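Local coordinates for protein mandelate racemase/muconate lactonizing enzyme (Roseovarius nubinhibens, PDB 2QDD) that is of unknown specific function but, as a magnesium-dependent member of the mandelate racemase/muconate lactonizing family of the enolase superfamily, probably abstracts a proton from a carboxylate substrate, at residues G186-D189 with G190-V193; A154-A158 with Q159-T163; Q221-T225 with L226-A230; F195-N198 with R199-P203; Q175-A178 with R179-I183. One frame throughout, in Å; residues are numbered along the deposited sequence. Where two conformers were deposited one is given.

All five contacts are local turns, caps and helix steps in the barrel domain that follows the N-terminal domain of this enolase-superfamily fold. Along the chain the order is contact 2, 5, 1, 4, 3. Contact 2 ends helix 146-159 before strand 163-167; contact 5 lies in helix 173-185, and contact 1 turns from it into strand 192-196. Contact 4 leaves the other end of that strand, at the magnesium site, and contact 3 begins helix 226-233 after strand 218-220. Contacts 1 and 2 touch, their centres about 10 Å apart; contacts 3 and 4 also touch, their centres about 8 Å apart. Contacts 1 and 4, whose centres are about 22 Å apart, thus mark opposite ends of one barrel strand.

Contact 1: G186-D189 with G190-V193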
# COMPACT_ATOMS: atom_id res chain seq x y z
N GLY A 186 27.82 -18.30 -24.42
CA GLY A 186 28.27 -18.75 -25.73
C GLY A 186 27.53 -18.15 -26.91
O GLY A 186 27.50 -18.74 -28.00
N LEU A 187 26.92 -16.99 -26.71
CA LEU A 187 26.37 -16.20 -27.81
C LEU A 187 27.49 -15.59 -28.65
O LEU A 187 28.50 -15.12 -28.11
CB LEU A 187 25.45 -15.09 -27.30
CG LEU A 187 23.94 -15.35 -27.18
CD1 LEU A 187 23.25 -14.06 -26.80
CD2 LEU A 187 23.35 -15.93 -28.45
N PRO A 188 27.32 -15.58 -29.99
CA PRO A 188 28.08 -14.69 -30.87
C PRO A 188 27.83 -13.21 -30.57
O PRO A 188 26.79 -12.86 -30.00
CB PRO A 188 27.59 -15.06 -32.28
CG PRO A 188 26.32 -15.81 -32.08
CD PRO A 188 26.40 -16.46 -30.74
N ASP A 189 28.78 -12.36 -30.97
CA ASP A 189 28.77 -10.95 -30.60
C ASP A 189 27.67 -10.19 -31.33
O ASP A 189 27.47 -10.37 -32.54
CB ASP A 189 30.12 -10.30 -30.92
CG ASP A 189 31.27 -10.97 -30.18
OD1 ASP A 189 31.63 -10.50 -29.08
OD2 ASP A 189 31.82 -11.96 -30.71
N GLY A 190 26.94 -9.35 -30.59
CA GLY A 190 25.83 -8.57 -31.13
C GLY A 190 24.48 -9.27 -31.07
O GLY A 190 23.44 -8.64 -31.27
N HIS A 191 24.50 -10.57 -30.80
CA HIS A 191 23.30 -11.40 -30.79
C HIS A 191 22.57 -11.32 -29.44
O HIS A 191 23.20 -11.03 -28.41
CB HIS A 191 23.65 -12.86 -31.13
CG HIS A 191 24.07 -13.07 -32.55
ND1 HIS A 191 23.37 -13.89 -33.41
CD2 HIS A 191 25.11 -12.58 -33.26
CE1 HIS A 191 23.96 -13.89 -34.59
NE2 HIS A 191 25.02 -13.10 -34.53
N ARG A 192 21.26 -11.56 -29.46
CA ARG A 192 20.42 -11.49 -28.25
C ARG A 192 19.65 -12.79 -28.02
O ARG A 192 19.12 -13.37 -28.97
CB ARG A 192 19.42 -10.33 -28.33
CG ARG A 192 19.96 -9.02 -28.88
CD ARG A 192 19.53 -7.84 -28.04
NE ARG A 192 20.23 -7.82 -26.75
CZ ARG A 192 19.68 -7.45 -25.60
NH1 ARG A 192 18.41 -7.07 -25.54
NH2 ARG A 192 20.40 -7.48 -24.49
N VAL A 193 19.58 -13.23 -26.76
CA VAL A 193 18.64 -14.28 -26.36
C VAL A 193 17.48 -13.80 -25.49
O VAL A 193 17.63 -12.93 -24.64
CB VAL A 193 19.32 -15.49 -25.67
CG1 VAL A 193 19.98 -16.38 -26.70
CG2 VAL A 193 20.31 -15.06 -24.60
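Pro188 O takes the backbone N of His191 at 3.3 Å, a weak bond that closes the type II beta turn from Pro188 to His191. This turn brings the chain out of helix 173-185 and into strand 192-196, one alpha-to-beta connection of the barrel. Gly190, third in the turn, has a positive phi of 89°, where a beta carbon would run into the carbonyl oxygen of Asp189.

The same reversal folds the proline over the histidine. Pro188 CG sits above the middle of the His191 ring, 3.6 Å from its centroid and 10° off the normal, a CH-pi contact in which the two side chains cross nearly at right angles. His191 CG lies beside its own backbone N (chi1 -70°), which carries the imidazole under the pyrrolidine. Its polar end looks beyond the turn: ND1 is hydrogen-bonded to NE2 of His164, whose ring lies nearly parallel to it. Pro188 also touches Ile153 of helix 146-159.

Leu187 reaches to the start of the strand. Its CD2 is 3.8 Å from Val193 CG1, while its other methyl, CD1, lies 3.8 Å from Val193 CG2 and 3.4 Å from His191 O.

Contact 2: A154-A158 with Q159-T163; sequences AEAAA and QGYRT
Tyr161 swings its ring back beneath the last turn of helix 146-159, so that one ring edge meets Ala156: CD1 of the tyrosine stands 3.9 Å from the alanine CB, and Ala156 O lies at that same edge, near the ring plane. The ring reaches this place because CG of Tyr161 is set beside its own backbone N (chi1 -69°), with CB 3.4 Å from Ala156 O. The carbonyl oxygen of Ala156 thus meets the ring at its CD1 edge, 3.3 Å from Tyr161 CD1, and neither ring face lies over it. Beyond the helix the aromatic side chain rests on Ile137 and Ser139 of strand 135-141.

The backbone beneath is a Schellman motif. Tyr161 N donates to Ala156 O at 3.1 Å, arriving 30° out of the carbonyl plane, and Gly160 N makes a weaker bond of 3.1 Å to Ala157 O. Gly160 is the C-prime residue: its phi of 104° turns the chain off the helix axis, a conformation that a beta carbon would obstruct by pressing on the carbonyl oxygen of Gln159. Gln159 trails its extended chain back along the last turn, its CG 3.7 Å from Glu155 O.

Ala156 O also draws weak bonds from Gln159 N and Gly160 N, giving it three backbone donors in all. The final carbonyls are thus met by the N-H groups of the residues that leave the helix, while Ala156 and Tyr161 pack on the side that faces strand 135-141; the helix end is closed chiefly by main-chain bonds, with one apolar side-chain contact.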
# COMPACT_ATOMS: atom_id res chain seq x y z
N ALA A 154 24.30 -21.40 -33.53
CA ALA A 154 25.30 -21.22 -34.59
C ALA A 154 24.73 -21.49 -35.99
O ALA A 154 25.09 -20.82 -36.96
CB ALA A 154 26.53 -22.08 -34.33
N GLU A 155 23.84 -22.48 -36.07
CA GLU A 155 23.04 -22.75 -37.27
C GLU A 155 22.13 -21.57 -37.63
O GLU A 155 22.02 -21.20 -38.80
CB GLU A 155 22.22 -24.02 -37.07
CG GLU A 155 21.71 -24.67 -38.34
CD GLU A 155 20.85 -25.89 -38.08
OE1 GLU A 155 19.67 -25.88 -38.49
OE2 GLU A 155 21.35 -26.85 -37.45
N ALA A 156 21.48 -21.00 -36.61
CA ALA A 156 20.55 -19.88 -36.79
C ALA A 156 21.27 -18.60 -37.20
O ALA A 156 20.77 -17.84 -38.03
CB ALA A 156 19.74 -19.66 -35.52
N ALA A 157 22.45 -18.39 -36.61
CA ALA A 157 23.32 -17.26 -36.95
C ALA A 157 23.79 -17.28 -38.40
O ALA A 157 23.92 -16.22 -39.03
CB ALA A 157 24.51 -17.22 -36.00
N ALA A 158 24.03 -18.48 -38.92
CA ALA A 158 24.43 -18.70 -40.32
C ALA A 158 23.32 -18.37 -41.32
O ALA A 158 23.61 -17.93 -42.43
CB ALA A 158 24.92 -20.13 -40.51
N GLN A 159 22.07 -18.58 -40.91
CA GLN A 159 20.91 -18.15 -41.69
C GLN A 159 20.65 -16.65 -41.57
O GLN A 159 19.87 -16.09 -42.34
CB GLN A 159 19.66 -18.93 -41.29
CG GLN A 159 19.72 -20.42 -41.57
CD GLN A 159 18.66 -21.20 -40.80
OE1 GLN A 159 18.94 -21.75 -39.73
NE2 GLN A 159 17.45 -21.24 -41.33
N GLY A 160 21.30 -16.00 -40.59
CA GLY A 160 21.26 -14.55 -40.45
C GLY A 160 20.37 -14.02 -39.33
O GLY A 160 20.13 -12.82 -39.24
N TYR A 161 19.87 -14.92 -38.48
CA TYR A 161 19.17 -14.54 -37.25
C TYR A 161 20.12 -13.92 -36.23
O TYR A 161 21.19 -14.46 -35.96
CB TYR A 161 18.51 -15.76 -36.61
CG TYR A 161 17.35 -16.35 -37.37
CD1 TYR A 161 17.46 -17.60 -37.98
CD2 TYR A 161 16.13 -15.67 -37.45
CE1 TYR A 161 16.38 -18.16 -38.67
CE2 TYR A 161 15.05 -16.21 -38.14
CZ TYR A 161 15.18 -17.46 -38.74
OH TYR A 161 14.12 -18.00 -39.42
N ARG A 162 19.72 -12.79 -35.65
CA ARG A 162 20.52 -12.11 -34.63
C ARG A 162 19.81 -12.06 -33.28
O ARG A 162 20.38 -11.62 -32.29
CB ARG A 162 20.90 -10.70 -35.08
CG ARG A 162 21.54 -10.63 -36.45
CD ARG A 162 22.25 -9.31 -36.67
NE ARG A 162 23.69 -9.43 -36.42
CZ ARG A 162 24.33 -8.83 -35.42
NH1 ARG A 162 23.66 -8.07 -34.55
NH2 ARG A 162 25.64 -9.00 -35.28
N THR A 163 18.56 -12.50 -33.25
CA THR A 163 17.80 -12.63 -32.01
C THR A 163 17.27 -14.06 -31.92
O THR A 163 16.85 -14.63 -32.92
CB THR A 163 16.64 -11.61 -31.94
OG1 THR A 163 17.11 -10.33 -32.36
CG2 THR A 163 16.08 -11.50 -30.52

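Contact 3: Q221-T225 with L226-A230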
# COMPACT_ATOMS: atom_id res chain seq x y z
N GLN A 221 7.57 -14.92 -19.71
CA GLN A 221 6.43 -15.57 -19.04
C GLN A 221 6.77 -16.85 -18.27
O GLN A 221 6.45 -17.96 -18.71
CB GLN A 221 5.27 -15.76 -20.03
CG GLN A 221 3.96 -16.24 -19.40
CD GLN A 221 3.03 -15.14 -18.97
OE1 GLN A 221 2.79 -14.19 -19.71
NE2 GLN A 221 2.47 -15.27 -17.77
N PRO A 222 7.46 -16.70 -17.11
CA PRO A 222 7.93 -17.90 -16.41
C PRO A 222 6.79 -18.74 -15.81
O PRO A 222 6.90 -19.96 -15.75
CB PRO A 222 8.86 -17.34 -15.33
CG PRO A 222 8.40 -15.94 -15.10
CD PRO A 222 7.82 -15.46 -16.40
N CYS A 223 5.70 -18.08 -15.42
CA CYS A 223 4.61 -18.72 -14.70
C CYS A 223 3.26 -18.49 -15.39
O CYS A 223 3.18 -17.76 -16.38
CB CYS A 223 4.57 -18.21 -13.25
SG CYS A 223 6.10 -18.48 -12.31
N GLN A 224 2.21 -19.12 -14.87
CA GLN A 224 0.94 -19.26 -15.57
C GLN A 224 0.07 -18.00 -15.50
O GLN A 224 -0.70 -17.70 -16.42
CB GLN A 224 0.17 -20.45 -15.00
CG GLN A 224 -0.26 -21.48 -16.04
CD GLN A 224 0.05 -22.90 -15.61
OE1 GLN A 224 -0.20 -23.29 -14.46
NE2 GLN A 224 0.62 -23.68 -16.52
N THR A 225 0.19 -17.29 -14.38
CA THR A 225 -0.66 -16.14 -14.10
C THR A 225 0.20 -14.89 -13.87
O THR A 225 1.39 -14.99 -13.54
CB THR A 225 -1.55 -16.37 -12.85
OG1 THR A 225 -0.74 -16.32 -11.67
CG2 THR A 225 -2.28 -17.71 -12.91
N LEU A 226 -0.43 -13.73 -14.03
CA LEU A 226 0.17 -12.43 -13.72
C LEU A 226 0.62 -12.29 -12.26
O LEU A 226 1.74 -11.84 -12.01
CB LEU A 226 -0.80 -11.30 -14.10
CG LEU A 226 -0.46 -9.86 -13.69
CD1 LEU A 226 0.80 -9.42 -14.37
CD2 LEU A 226 -1.60 -8.94 -14.06
N ASP A 227 -0.25 -12.69 -11.33
CA ASP A 227 0.06 -12.75 -9.89
C ASP A 227 1.35 -13.50 -9.56
O ASP A 227 2.17 -13.02 -8.78
CB ASP A 227 -1.10 -13.42 -9.13
CG ASP A 227 -1.91 -12.44 -8.32
OD1 ASP A 227 -3.11 -12.26 -8.63
OD2 ASP A 227 -1.36 -11.85 -7.36
N GLN A 228 1.50 -14.67 -10.16
CA GLN A 228 2.67 -15.50 -9.96
C GLN A 228 3.91 -14.86 -10.58
O GLN A 228 4.99 -14.90 -10.00
CB GLN A 228 2.44 -16.89 -10.55
CG GLN A 228 1.58 -17.81 -9.70
CD GLN A 228 1.22 -19.08 -10.43
OE1 GLN A 228 2.05 -19.69 -11.11
NE2 GLN A 228 -0.03 -19.50 -10.30
N CYS A 229 3.74 -14.27 -11.76
CA CYS A 229 4.83 -13.61 -12.48
C CYS A 229 5.36 -12.36 -11.77
O CYS A 229 6.57 -12.13 -11.73
CB CYS A 229 4.41 -13.29 -13.91
SG CYS A 229 4.40 -14.73 -15.02
N ALA A 230 4.45 -11.58 -11.19
CA ALA A 230 4.78 -10.39 -10.41
C ALA A 230 5.50 -10.74 -9.11
O ALA A 230 6.36 -9.98 -8.64
CB ALA A 230 3.51 -9.59 -10.12
O HOH W 1 2.87 -21.68 -12.99
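The Gln221 amide and the side chain of Gln228 are the flat groups here. In the plane of the Gln221 amide, at its edge, NE2 donates to Cys223 O at 2.9 Å in a nearly straight bond (170°), and the same nitrogen lies 3.4 Å from Cys229 SG; OE1 of this amide takes Asp243 N of the magnesium-site loop. The Gln228 side chain crosses Thr225 at a slant, and its OE1 lies 3.6 Å from Cys223 CB; one water links that oxygen to Gln224 N.

Thr225 is the N-cap of helix 226-233. With OG1 set between its own N and carbonyl carbon (chi1 72°), the hydroxyl accepts from Gln228 N at 3.2 Å, and Thr225 O receives Cys229 N at 3.0 Å as the first helical bond. Cys229 SG turns back under the loop, 3.8 Å from Pro222 CD, and takes a weak N-H bond from Cys223.

The loop so tied follows strand 218-220. Leu226 and Cys229 pack on Leu242 of strand 240-242, Leu226 also on helix 249-258, and Cys223 and Gln228 meet Pro203 at the start of helix 203-210; Asp227 is paired with Arg258, and Gln228 reaches Val287 of a neighbouring subunit.

Contact 4: F195-N198 with R199-P203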
# COMPACT_ATOMS: atom_id res chain seq x y z
N PHE A 195 15.03 -16.15 -23.06
CA PHE A 195 14.69 -17.47 -22.54
C PHE A 195 13.20 -17.60 -22.32
O PHE A 195 12.64 -16.97 -21.41
CB PHE A 195 15.46 -17.78 -21.26
CG PHE A 195 16.94 -17.87 -21.46
CD1 PHE A 195 17.76 -16.81 -21.14
CD2 PHE A 195 17.51 -19.02 -22.00
CE1 PHE A 195 19.14 -16.88 -21.33
CE2 PHE A 195 18.89 -19.11 -22.20
CZ PHE A 195 19.70 -18.03 -21.87
N ASP A 196 12.56 -18.41 -23.16
CA ASP A 196 11.11 -18.59 -23.17
C ASP A 196 10.74 -19.87 -22.42
O ASP A 196 11.07 -20.98 -22.83
CB ASP A 196 10.57 -18.60 -24.60
CG ASP A 196 9.06 -18.75 -24.68
OD1 ASP A 196 8.35 -18.50 -23.67
OD2 ASP A 196 8.56 -19.12 -25.77
N VAL A 197 10.03 -19.68 -21.31
CA VAL A 197 9.78 -20.72 -20.33
C VAL A 197 8.43 -21.34 -20.66
O VAL A 197 8.17 -22.50 -20.33
CB VAL A 197 9.77 -20.11 -18.90
CG1 VAL A 197 9.47 -21.14 -17.84
CG2 VAL A 197 11.09 -19.41 -18.61
N ASN A 198 7.61 -20.54 -21.36
CA ASN A 198 6.20 -20.83 -21.64
C ASN A 198 5.42 -21.47 -20.51
O ASN A 198 4.87 -22.57 -20.64
CB ASN A 198 6.01 -21.56 -22.97
CG ASN A 198 4.97 -20.88 -23.84
OD1 ASN A 198 5.25 -20.50 -24.98
ND2 ASN A 198 3.75 -20.71 -23.31
N ARG A 199 5.39 -20.74 -19.40
CA ARG A 199 4.56 -21.05 -18.22
C ARG A 199 4.88 -22.35 -17.47
O ARG A 199 4.11 -22.79 -16.63
CB ARG A 199 3.06 -20.95 -18.54
CG ARG A 199 2.64 -19.64 -19.17
CD ARG A 199 1.21 -19.68 -19.65
NE ARG A 199 1.11 -20.35 -20.94
CZ ARG A 199 -0.02 -20.48 -21.64
NH1 ARG A 199 0.01 -21.10 -22.82
NH2 ARG A 199 -1.16 -19.98 -21.18
N ALA A 200 6.04 -22.94 -17.77
CA ALA A 200 6.40 -24.26 -17.24
C ALA A 200 6.92 -24.25 -15.80
O ALA A 200 7.05 -25.30 -15.18
CB ALA A 200 7.39 -24.95 -18.17
N TRP A 201 7.21 -23.06 -15.27
CA TRP A 201 7.66 -22.93 -13.89
C TRP A 201 6.52 -22.61 -12.92
O TRP A 201 5.52 -21.98 -13.29
CB TRP A 201 8.76 -21.88 -13.78
CG TRP A 201 10.06 -22.30 -14.40
CD1 TRP A 201 10.46 -23.57 -14.70
CD2 TRP A 201 11.15 -21.44 -14.78
NE1 TRP A 201 11.73 -23.56 -15.24
CE2 TRP A 201 12.17 -22.26 -15.31
CE3 TRP A 201 11.35 -20.05 -14.74
CZ2 TRP A 201 13.37 -21.74 -15.79
CZ3 TRP A 201 12.55 -19.54 -15.21
CH2 TRP A 201 13.54 -20.38 -15.73
N THR A 202 6.66 -23.07 -11.68
CA THR A 202 5.98 -22.46 -10.54
C THR A 202 6.89 -21.35 -10.00
O THR A 202 8.08 -21.33 -10.34
CB THR A 202 5.70 -23.51 -9.43
OG1 THR A 202 6.88 -24.29 -9.19
CG2 THR A 202 4.53 -24.42 -9.83
N PRO A 203 6.34 -20.40 -9.20
CA PRO A 203 7.18 -19.36 -8.60
C PRO A 203 8.44 -19.87 -7.89
O PRO A 203 9.49 -19.25 -8.01
CB PRO A 203 6.25 -18.67 -7.60
CG PRO A 203 4.91 -18.83 -8.20
CD PRO A 203 4.92 -20.20 -8.84
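At the C-terminal end of strand 192-196, where the barrel carries its magnesium ligands, the chain makes a type I' beta turn from Val197 to Ala200 and then runs on toward helix 203-210. Val197 and Trp201 meet across the turn. Val197 CG1 stands over one face of the indole, 3.7 Å from the centroid of the five-membered ring and 19° off its normal, and CG2 lies 3.7 Å from Trp201 CZ3, so both methyls rest on the ring system. CG1 comes to that face by pointing opposite the backbone N of Val197 (chi1 179°). The indole NE1 is hydrogen-bonded to Asp176 OD2 of helix 173-185, and Pro222 packs on the same side chain.

A leucine in place of Trp201 would probably leave Val197 without the broad face it rests on and Asp176 without its NE1 donor.

The turn itself is closed by a weak bond from Ala200 N to Val197 O at 3.4 Å. Just before it, Asp196 OD1 accepts from Asn198 N at 3.2 Å, met from above the carboxylate plane: an Asx turn that helps fix the rotation of a metal ligand, whose OD2 is held by Lys167. Next along the turn, Arg199 NH1 is hydrogen-bonded to Tyr59 O. A metal-binding aspartate at the end of a barrel strand, followed at once by a tight turn, is in keeping with the active-site architecture of the enolase superfamily.

Contact 5: Q175-A178 with R179-I183; sequences QDIA and RIEAI
Asp176 OD1 and Arg179 NH1 form a salt bridge at 3.0 Å, one turn apart on helix 173-185, the helix of the beta-alpha-beta unit between strands 163-167 and 192-196. The N-H direction is poor (125°), so the pairing is a weak hydrogen bond, and the carboxylate and guanidinium planes stand 69° apart. The aspartate has another partner: OD1 also takes Gly169 N.

Arg179 gets to it with an extended chain from CG to NE, running beside Gln175, whose CG lies over one face of the guanidinium; Arg179 NE reaches Gly144 O weakly. A methionine at this position would probably leave Asp176 without its positive mate and Gly144 O without that weak donor.

Beneath the side chains the helical bonds run in step. Ile180 N meets Asp176 O at 2.9 Å, and Glu181 N meets Ile177 O at 3.0 Å. Toward the barrel, Ile180 and Ile183 pack on Phe195 of strand 192-196, and Ile177 and Ile180 touch Val209 of helix 203-210. Glu181 bends at chi2 (-82°) and gives OE1 to Arg214 N, while its CG lies 3.3 Å from Ile177 O.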
# COMPACT_ATOMS: atom_id res chain seq x y z
N GLN A 175 19.12 -28.58 -14.76
CA GLN A 175 19.34 -28.57 -16.20
C GLN A 175 18.98 -27.24 -16.87
O GLN A 175 19.59 -26.88 -17.88
CB GLN A 175 18.67 -29.77 -16.90
CG GLN A 175 17.15 -29.86 -16.75
CD GLN A 175 16.58 -31.18 -17.27
OE1 GLN A 175 17.14 -32.25 -17.04
NE2 GLN A 175 15.45 -31.10 -17.97
N ASP A 176 18.01 -26.52 -16.32
CA ASP A 176 17.70 -25.16 -16.75
C ASP A 176 18.82 -24.16 -16.43
O ASP A 176 19.13 -23.29 -17.25
CB ASP A 176 16.37 -24.66 -16.18
CG ASP A 176 15.16 -25.12 -16.99
OD1 ASP A 176 15.30 -25.40 -18.21
OD2 ASP A 176 14.05 -25.18 -16.41
N ILE A 177 19.43 -24.30 -15.25
CA ILE A 177 20.59 -23.50 -14.86
C ILE A 177 21.76 -23.71 -15.84
O ILE A 177 22.35 -22.74 -16.33
CB ILE A 177 21.03 -23.78 -13.39
CG1 ILE A 177 19.97 -23.25 -12.42
CG2 ILE A 177 22.36 -23.12 -13.06
CD1 ILE A 177 19.85 -24.02 -11.11
N ALA A 178 22.05 -24.98 -16.15
CA ALA A 178 23.12 -25.33 -17.10
C ALA A 178 22.84 -24.90 -18.54
O ALA A 178 23.77 -24.57 -19.27
CB ALA A 178 23.42 -26.82 -17.04
N ARG A 179 21.56 -24.92 -18.93
CA ARG A 179 21.12 -24.38 -20.22
C ARG A 179 21.33 -22.87 -20.31
O ARG A 179 21.94 -22.38 -21.26
CB ARG A 179 19.65 -24.69 -20.46
CG ARG A 179 19.39 -26.04 -21.09
CD ARG A 179 17.92 -26.38 -21.02
NE ARG A 179 17.69 -27.82 -21.02
CZ ARG A 179 16.58 -28.42 -20.60
NH1 ARG A 179 15.56 -27.70 -20.15
NH2 ARG A 179 16.48 -29.74 -20.65
N ILE A 180 20.82 -22.15 -19.32
CA ILE A 180 20.88 -20.69 -19.29
C ILE A 180 22.33 -20.20 -19.31
O ILE A 180 22.68 -19.34 -20.12
CB ILE A 180 20.09 -20.10 -18.09
CG1 ILE A 180 18.58 -20.19 -18.34
CG2 ILE A 180 20.45 -18.65 -17.85
CD1 ILE A 180 17.74 -20.14 -17.08
N GLU A 181 23.18 -20.79 -18.47
CA GLU A 181 24.56 -20.33 -18.32
C GLU A 181 25.46 -20.64 -19.52
O GLU A 181 26.39 -19.89 -19.79
CB GLU A 181 25.19 -20.85 -17.02
CG GLU A 181 24.55 -20.32 -15.74
CD GLU A 181 25.04 -18.94 -15.31
OE1 GLU A 181 25.51 -18.82 -14.16
OE2 GLU A 181 24.94 -17.97 -16.10
N ALA A 182 25.16 -21.72 -20.24
CA ALA A 182 25.89 -22.05 -21.47
C ALA A 182 25.49 -21.13 -22.62
O ALA A 182 26.36 -20.58 -23.31
CB ALA A 182 25.68 -23.51 -21.85
N ILE A 183 24.18 -20.96 -22.82
CA ILE A 183 23.62 -20.18 -23.93
C ILE A 183 23.97 -18.69 -23.83
O ILE A 183 24.31 -18.06 -24.84
CB ILE A 183 22.08 -20.40 -24.04
CG1 ILE A 183 21.77 -21.79 -24.61
CG2 ILE A 183 21.43 -19.34 -24.90
CD1 ILE A 183 20.32 -22.18 -24.48